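Local structure of periplasmic beta-glucosidase (Pseudomonas aeruginosa, 6R5T) at residues D145-S150 with K671-F676; V655-Q660 with F714-G719; P662-S667 with T708-E713. The protein probably hydrolyses terminal, non-reducing beta-D-glucosyl residues from beta-glucosides in the periplasm, releasing beta-D-glucose, as a family 3 glycoside hydrolase. The protein carries 1 engineered substitution. All coordinates share one frame; numbering follows the deposited sequence.

Contact 1: D145-S150 with K671-F676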
# COMPACT_ATOMS: atom_id res chain seq x y z
N ASP A 145 13.46 -0.47 9.94
CA ASP A 145 13.55 0.44 11.09
C ASP A 145 14.40 1.68 10.85
O ASP A 145 15.56 1.58 10.43
CB ASP A 145 14.09 -0.27 12.32
CG ASP A 145 14.04 0.67 13.52
OD1 ASP A 145 12.92 1.11 13.91
OD2 ASP A 145 15.14 0.92 14.05
N THR A 146 13.85 2.81 11.23
CA THR A 146 14.53 4.12 10.99
C THR A 146 15.77 4.22 11.88
O THR A 146 16.81 4.68 11.41
CB THR A 146 13.55 5.25 11.24
OG1 THR A 146 12.42 5.07 10.40
CG2 THR A 146 14.21 6.57 11.01
N TYR A 147 15.67 3.88 13.16
CA TYR A 147 16.80 3.95 14.10
C TYR A 147 17.97 3.11 13.61
O TYR A 147 19.15 3.58 13.51
CB TYR A 147 16.34 3.65 15.52
CG TYR A 147 17.41 3.72 16.56
CD1 TYR A 147 18.19 2.64 16.85
CD2 TYR A 147 17.61 4.89 17.26
CE1 TYR A 147 19.24 2.72 17.77
CE2 TYR A 147 18.60 4.97 18.22
CZ TYR A 147 19.42 3.90 18.46
OH TYR A 147 20.31 4.14 19.49
N LEU A 148 17.72 1.84 13.35
CA LEU A 148 18.78 0.91 13.00
C LEU A 148 19.36 1.35 11.63
O LEU A 148 20.59 1.35 11.50
CB LEU A 148 18.22 -0.51 12.95
CG LEU A 148 19.24 -1.55 12.55
CD1 LEU A 148 20.43 -1.56 13.52
CD2 LEU A 148 18.57 -2.91 12.54
N THR A 149 18.50 1.62 10.64
CA THR A 149 19.02 1.97 9.31
C THR A 149 19.84 3.28 9.39
O THR A 149 20.90 3.38 8.71
CB THR A 149 17.91 2.07 8.28
OG1 THR A 149 17.37 0.75 8.13
CG2 THR A 149 18.38 2.63 6.95
N SER A 150 19.40 4.23 10.19
CA SER A 150 20.14 5.52 10.38
C SER A 150 21.52 5.23 10.99
O SER A 150 22.54 5.79 10.52
CB SER A 150 19.38 6.50 11.17
OG SER A 150 18.22 6.87 10.46
N LYS A 671 5.45 1.09 19.31
CA LYS A 671 6.85 0.94 19.77
C LYS A 671 7.75 1.56 18.73
O LYS A 671 7.44 1.46 17.52
CB LYS A 671 7.30 -0.54 19.73
CG LYS A 671 6.70 -1.35 20.82
CD LYS A 671 7.36 -2.66 20.97
CE LYS A 671 6.86 -3.34 22.22
NZ LYS A 671 5.39 -3.50 22.21
N GLU A 672 8.90 2.09 19.16
CA GLU A 672 9.91 2.59 18.24
C GLU A 672 11.28 2.17 18.79
O GLU A 672 11.54 2.44 19.97
CB GLU A 672 9.87 4.11 18.09
CG GLU A 672 8.62 4.63 17.42
CD GLU A 672 8.69 6.11 17.04
OE1 GLU A 672 8.62 6.92 17.99
OE2 GLU A 672 8.80 6.47 15.81
N LEU A 673 12.11 1.49 18.02
CA LEU A 673 13.46 1.10 18.52
C LEU A 673 14.24 2.36 18.91
O LEU A 673 14.33 3.30 18.08
CB LEU A 673 14.20 0.33 17.45
CG LEU A 673 15.52 -0.27 17.88
CD1 LEU A 673 15.32 -1.44 18.82
CD2 LEU A 673 16.26 -0.74 16.65
N ARG A 674 14.86 2.33 20.08
CA ARG A 674 15.69 3.46 20.54
C ARG A 674 16.99 2.96 21.15
O ARG A 674 17.77 3.78 21.58
CB ARG A 674 14.95 4.39 21.51
CG ARG A 674 13.90 5.26 20.86
CD ARG A 674 14.55 6.22 19.92
NE ARG A 674 13.60 7.15 19.35
CZ ARG A 674 13.05 7.05 18.18
NH1 ARG A 674 13.27 5.98 17.42
NH2 ARG A 674 12.29 8.06 17.74
N GLY A 675 17.29 1.67 21.12
CA GLY A 675 18.62 1.22 21.50
C GLY A 675 18.71 -0.28 21.37
O GLY A 675 17.66 -0.95 21.27
N PHE A 676 19.92 -0.78 21.33
CA PHE A 676 20.11 -2.23 21.34
C PHE A 676 21.53 -2.56 21.78
O PHE A 676 22.41 -1.67 21.74
CB PHE A 676 19.82 -2.85 19.97
CG PHE A 676 20.67 -2.34 18.84
CD1 PHE A 676 21.88 -2.94 18.56
CD2 PHE A 676 20.23 -1.26 18.09
CE1 PHE A 676 22.62 -2.49 17.48
CE2 PHE A 676 21.01 -0.77 17.05
CZ PHE A 676 22.20 -1.40 16.76
O HOH W 1 13.06 3.44 15.21
O HOH W 2 21.91 1.67 20.85
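Tyr-147 lies across the start of strand 672-681, and its side chain carries most of this contact. CG is anti to the backbone N (chi1 -178°), which sends the ring out from the helix to the strand backbone. CB comes first and sits 3.3 Å from Leu-673 O. Next along the ring, CD1 packs on Leu-673 CD2 at 3.9 Å. Over one ring face lies the Arg-674 backbone. Arg-674 CA is 4.1 Å from the ring centroid and 13° off its normal, a CH-pi contact. CE1 meets Phe-676 CE2, which comes in at the ring edge. At the tip, OH shares water 2 with Phe-676 N.

Asp-145 is the N-cap of the helix. Its OD2 accepts from Leu-148 N (2.8 Å) and also touches Leu-673 CD2 at 3.3 Å. Its OD1 accepts a hydrogen bond from water 1 (2.7 Å), which also donates to Leu-673 O, and is hydrogen-bonded to Tyr-578 OH. Arg-674 NH1 reaches the same Leu-673 O from above the carbonyl plane. Leu-148 CD1 meets the Phe-676 ring at 3.7 Å, the two side chains nearly at right angles.

Arg-674 and Gly-675 form a classic beta bulge opposite Leu-657 of strand 651-660. The contact thus seats the N-terminal end of helix 146-161, from the family 3 N-terminal domain, on an outer strand of the fibronectin type III-like domain.

Contact 2: V655-Q660 with F714-G719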
# COMPACT_ATOMS: atom_id res chain seq x y z
N VAL A 655 19.66 -7.50 22.89
CA VAL A 655 18.70 -6.86 23.81
C VAL A 655 18.22 -5.58 23.16
O VAL A 655 19.07 -4.76 22.73
CB VAL A 655 19.31 -6.59 25.18
CG1 VAL A 655 18.27 -5.99 26.10
CG2 VAL A 655 19.86 -7.88 25.78
N GLN A 656 16.91 -5.47 22.99
CA GLN A 656 16.32 -4.35 22.24
C GLN A 656 15.54 -3.44 23.19
O GLN A 656 14.82 -3.97 24.04
CB GLN A 656 15.38 -4.91 21.16
CG GLN A 656 16.16 -5.80 20.20
CD GLN A 656 15.34 -6.91 19.60
OE1 GLN A 656 14.20 -6.67 19.14
NE2 GLN A 656 15.92 -8.10 19.49
N LEU A 657 15.67 -2.14 23.00
CA LEU A 657 14.94 -1.14 23.76
C LEU A 657 14.01 -0.41 22.82
O LEU A 657 14.49 0.18 21.82
CB LEU A 657 15.90 -0.19 24.48
CG LEU A 657 15.17 0.76 25.42
CD1 LEU A 657 16.00 1.08 26.63
CD2 LEU A 657 14.77 2.04 24.69
N TYR A 658 12.75 -0.33 23.20
CA TYR A 658 11.72 0.39 22.43
C TYR A 658 11.11 1.45 23.32
O TYR A 658 11.00 1.26 24.54
CB TYR A 658 10.63 -0.56 21.90
CG TYR A 658 11.18 -1.66 21.04
CD1 TYR A 658 11.62 -2.85 21.58
CD2 TYR A 658 11.24 -1.52 19.66
CE1 TYR A 658 12.12 -3.88 20.77
CE2 TYR A 658 11.74 -2.53 18.85
CZ TYR A 658 12.15 -3.72 19.40
OH TYR A 658 12.68 -4.64 18.52
N LEU A 659 10.66 2.52 22.70
CA LEU A 659 9.90 3.58 23.41
C LEU A 659 8.50 3.70 22.83
O LEU A 659 8.36 3.63 21.60
CB LEU A 659 10.62 4.92 23.25
CG LEU A 659 11.83 5.12 24.15
CD1 LEU A 659 12.36 6.53 24.02
CD2 LEU A 659 11.50 4.85 25.60
N GLN A 660 7.55 3.98 23.70
CA GLN A 660 6.23 4.43 23.23
C GLN A 660 5.93 5.78 23.90
O GLN A 660 6.23 5.93 25.11
CB GLN A 660 5.12 3.45 23.55
CG GLN A 660 3.75 3.88 23.02
CD GLN A 660 2.64 2.96 23.46
OE1 GLN A 660 2.83 2.12 24.32
NE2 GLN A 660 1.46 3.11 22.84
N PHE A 714 6.25 8.36 29.09
CA PHE A 714 6.89 7.50 28.08
C PHE A 714 6.97 6.10 28.64
O PHE A 714 7.26 5.93 29.84
CB PHE A 714 8.27 8.02 27.71
CG PHE A 714 8.20 9.30 26.94
CD1 PHE A 714 8.13 10.51 27.61
CD2 PHE A 714 8.15 9.31 25.56
CE1 PHE A 714 8.04 11.68 26.90
CE2 PHE A 714 8.01 10.50 24.86
CZ PHE A 714 7.97 11.69 25.53
N LYS A 715 6.78 5.11 27.79
CA LYS A 715 6.90 3.70 28.18
C LYS A 715 8.17 3.18 27.54
O LYS A 715 8.40 3.41 26.32
CB LYS A 715 5.69 2.86 27.71
CG LYS A 715 4.37 3.29 28.30
CD LYS A 715 3.23 2.35 27.90
CE LYS A 715 2.19 2.36 29.00
NZ LYS A 715 1.00 1.55 28.65
N VAL A 716 8.98 2.51 28.33
CA VAL A 716 10.27 1.92 27.94
C VAL A 716 10.06 0.42 27.93
O VAL A 716 9.67 -0.14 28.95
CB VAL A 716 11.40 2.32 28.91
CG1 VAL A 716 12.69 1.68 28.45
CG2 VAL A 716 11.54 3.83 29.00
N PHE A 717 10.28 -0.22 26.78
CA PHE A 717 10.12 -1.69 26.62
C PHE A 717 11.48 -2.30 26.35
O PHE A 717 12.28 -1.72 25.59
CB PHE A 717 9.27 -2.07 25.42
CG PHE A 717 7.90 -1.50 25.41
CD1 PHE A 717 7.70 -0.20 25.00
CD2 PHE A 717 6.82 -2.29 25.75
CE1 PHE A 717 6.41 0.28 24.94
CE2 PHE A 717 5.53 -1.78 25.72
CZ PHE A 717 5.35 -0.48 25.35
N VAL A 718 11.79 -3.39 27.04
CA VAL A 718 13.00 -4.17 26.74
C VAL A 718 12.63 -5.61 26.50
O VAL A 718 11.70 -6.12 27.16
CB VAL A 718 14.06 -3.99 27.85
CG1 VAL A 718 15.23 -4.88 27.57
CG2 VAL A 718 14.50 -2.53 27.91
N GLY A 719 13.29 -6.23 25.56
CA GLY A 719 13.15 -7.67 25.32
C GLY A 719 14.08 -8.13 24.21
O GLY A 719 14.90 -7.35 23.69
O HOH W 3 1.30 0.74 25.70
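This is an antiparallel strand pair inside the fibronectin type III-like domain. Strands 651-660 and 712-719 are neighbours in its sheet, and their segments run at 159° to each other. Three hydrogen-bonded pairs, Gln-656 with Gly-719, Tyr-658 with Phe-717 and Gln-660 with Lys-715, alternate with two non-hydrogen-bonded ones. Each of the three gives two backbone bonds. At the central pair, Tyr-658 N donates to Phe-717 O and Phe-717 N to Tyr-658 O, both at 2.8 Å.

Leu-657, Leu-659, Val-716 and Val-718 share one face of the sheet. Leu-657 CD1 touches both Val-716 CG1 (3.8 Å) and Val-718 CG2. Val-655 CG1 adds a contact with Val-718 CG1 at 3.6 Å. Strand 686-694 covers this apolar face, with Phe-691 on Leu-657 and Leu-693 on Val-716.

The other face is more polar. Phe-717 has CG beside its backbone N (chi1 -57°), which leads the ring along the sheet to Gln-660. Gln-660 CB meets CE1 of Phe-717 at the ring edge, 3.7 Å away. Lys-671 makes a cation-pi contact with the same ring. Tyr-658 OH donates to Gln-656 OE1 at 2.6 Å, in the amide plane and on a lone pair. Gln-660 and Lys-715 run alongside each other, and water 3 joins their ends by donating to Gln-660 OE1 and accepting from Lys-715 NZ at 3.1 Å.

Contact 3: P662-S667 with T708-E713. With MG (magnesium ion), chain F.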
# COMPACT_ATOMS: atom_id res chain seq x y z
N PRO A 662 2.62 7.36 24.64
CA PRO A 662 1.22 6.98 24.50
C PRO A 662 0.22 8.12 24.37
O PRO A 662 -0.94 7.82 24.06
CB PRO A 662 0.98 6.16 25.77
CG PRO A 662 1.95 6.77 26.77
CD PRO A 662 3.19 6.99 25.94
N VAL A 663 0.62 9.37 24.67
CA VAL A 663 -0.28 10.52 24.52
C VAL A 663 0.52 11.60 23.82
O VAL A 663 1.54 12.03 24.33
CB VAL A 663 -0.83 11.04 25.86
CG1 VAL A 663 -1.68 12.29 25.60
CG2 VAL A 663 -1.60 9.97 26.61
N ALA A 664 0.10 12.01 22.65
CA ALA A 664 0.87 12.98 21.86
C ALA A 664 -0.05 13.76 20.94
O ALA A 664 -1.20 13.35 20.75
CB ALA A 664 1.98 12.30 21.10
N SER A 665 0.47 14.82 20.36
CA SER A 665 -0.30 15.69 19.43
C SER A 665 -0.48 15.03 18.06
O SER A 665 -1.25 15.59 17.26
CB SER A 665 0.34 17.06 19.31
OG SER A 665 1.66 16.97 18.80
N LEU A 666 0.28 13.98 17.78
CA LEU A 666 0.05 13.04 16.65
C LEU A 666 -0.10 11.65 17.30
O LEU A 666 0.55 11.37 18.30
CB LEU A 666 1.27 12.95 15.71
CG LEU A 666 1.56 14.03 14.69
CD1 LEU A 666 2.52 13.53 13.65
CD2 LEU A 666 0.32 14.51 14.00
N SER A 667 -0.78 10.73 16.61
CA SER A 667 -0.80 9.30 17.00
C SER A 667 0.60 8.72 16.75
O SER A 667 1.08 8.79 15.60
CB SER A 667 -1.83 8.58 16.17
OG SER A 667 -1.97 7.25 16.64
N THR A 708 9.42 18.18 18.39
CA THR A 708 8.93 18.46 19.76
C THR A 708 9.06 17.19 20.62
O THR A 708 8.82 16.10 20.09
CB THR A 708 7.50 19.03 19.70
OG1 THR A 708 6.95 19.21 21.00
CG2 THR A 708 6.51 18.18 18.92
N ALA A 709 9.44 17.32 21.89
CA ALA A 709 9.17 16.27 22.89
C ALA A 709 8.18 16.84 23.88
O ALA A 709 8.49 17.89 24.48
CB ALA A 709 10.43 15.79 23.56
N GLU A 710 7.01 16.24 24.03
CA GLU A 710 5.95 16.78 24.88
C GLU A 710 6.04 16.18 26.27
O GLU A 710 6.28 14.97 26.44
CB GLU A 710 4.59 16.52 24.25
CG GLU A 710 4.48 17.13 22.87
CD GLU A 710 3.25 16.72 22.09
OE1 GLU A 710 2.80 15.58 22.25
OE2 GLU A 710 2.75 17.58 21.35
N PRO A 711 5.83 16.99 27.33
CA PRO A 711 5.82 16.43 28.67
C PRO A 711 4.72 15.38 28.79
O PRO A 711 3.69 15.45 28.10
CB PRO A 711 5.53 17.64 29.59
CG PRO A 711 4.84 18.66 28.66
CD PRO A 711 5.39 18.40 27.27
N GLY A 712 4.93 14.43 29.68
CA GLY A 712 4.02 13.30 29.89
C GLY A 712 4.72 11.97 29.95
O GLY A 712 5.97 11.90 30.04
N GLU A 713 3.91 10.92 29.89
CA GLU A 713 4.39 9.56 30.08
C GLU A 713 5.19 9.11 28.85
O GLU A 713 4.78 9.39 27.70
CB GLU A 713 3.20 8.60 30.25
CG GLU A 713 3.64 7.18 30.58
CD GLU A 713 2.49 6.20 30.73
OE1 GLU A 713 1.34 6.61 30.43
OE2 GLU A 713 2.74 5.05 31.15
MG MG F . 3.32 12.18 25.27
O HOH W 4 2.72 10.72 26.66
O HOH W 5 4.01 13.39 23.66
O HOH W 6 5.04 12.54 26.41
O HOH W 7 2.42 13.79 26.36
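Val-663 and Glu-710 meet around a magnesium ion, one directly and one through water. Val-663 O binds the magnesium at 2.0 Å. Waters 4, 5, 6 and 7 take four more positions, each 2.1 Å from the metal. Asp-661 OD1 completes the six ligands.

The second shell comes largely from segment 708-713. Water 6 donates to Glu-710 O and water 7 to Pro-711 O. Water 5 lies 2.9 Å from Glu-710 OE1 and may donate to it. Water 4 donates to Glu-713 O at 2.7 Å and accepts from Val-663 N, so it ties both segments together. Carbonyl oxygens thus fix how most of the waters are turned on the ion.

Glu-710 is itself held in place. Its OE1 accepts from Ser-665 N at 3.1 Å through its syn lone pair. In one of two serine conformers, with chi1 at 60°, Ser-665 OG also donates to Glu-710 OE2 at 2.8 Å. OE1 thus faces both Ser-665 N and water 5. The magnesium charge probably favours the ionised carboxylate.

Farther out, Pro-662 CD packs on Glu-713 O at 3.4 Å. Glu-713 OE2 is hydrogen-bonded to Ser-729 OG. Segment 662-667 also touches the second subunit: Ser-667 OG is hydrogen-bonded to His-265 O of the second subunit. This is an octahedral, largely hydrated magnesium site where the loop after strand 651-660 meets the turn leading into strand 712-719, at the surface of the fibronectin type III-like domain.

In the fold
Contact 2 is buried, contact 1 partly buried and contact 3 lies at the surface. Contact 2 is internal to the sheet of the fibronectin type III-like domain and rests on backbone bonds and apolar packing. Contact 1 joins that domain to the N-terminal domain, mainly by side chains packed on side chains and on the strand backbone, with bridging waters. The two are linked because strands 651-660 and 672-681 pair directly, with Arg-674 N 2.8 Å from Leu-657 O. Contact 3 shares strand 712-719 with contact 2, and its other segment lies in the loop joining the strands of contacts 1 and 2. There a metal, its waters and a direct carboxylate-to-backbone bond do the joining.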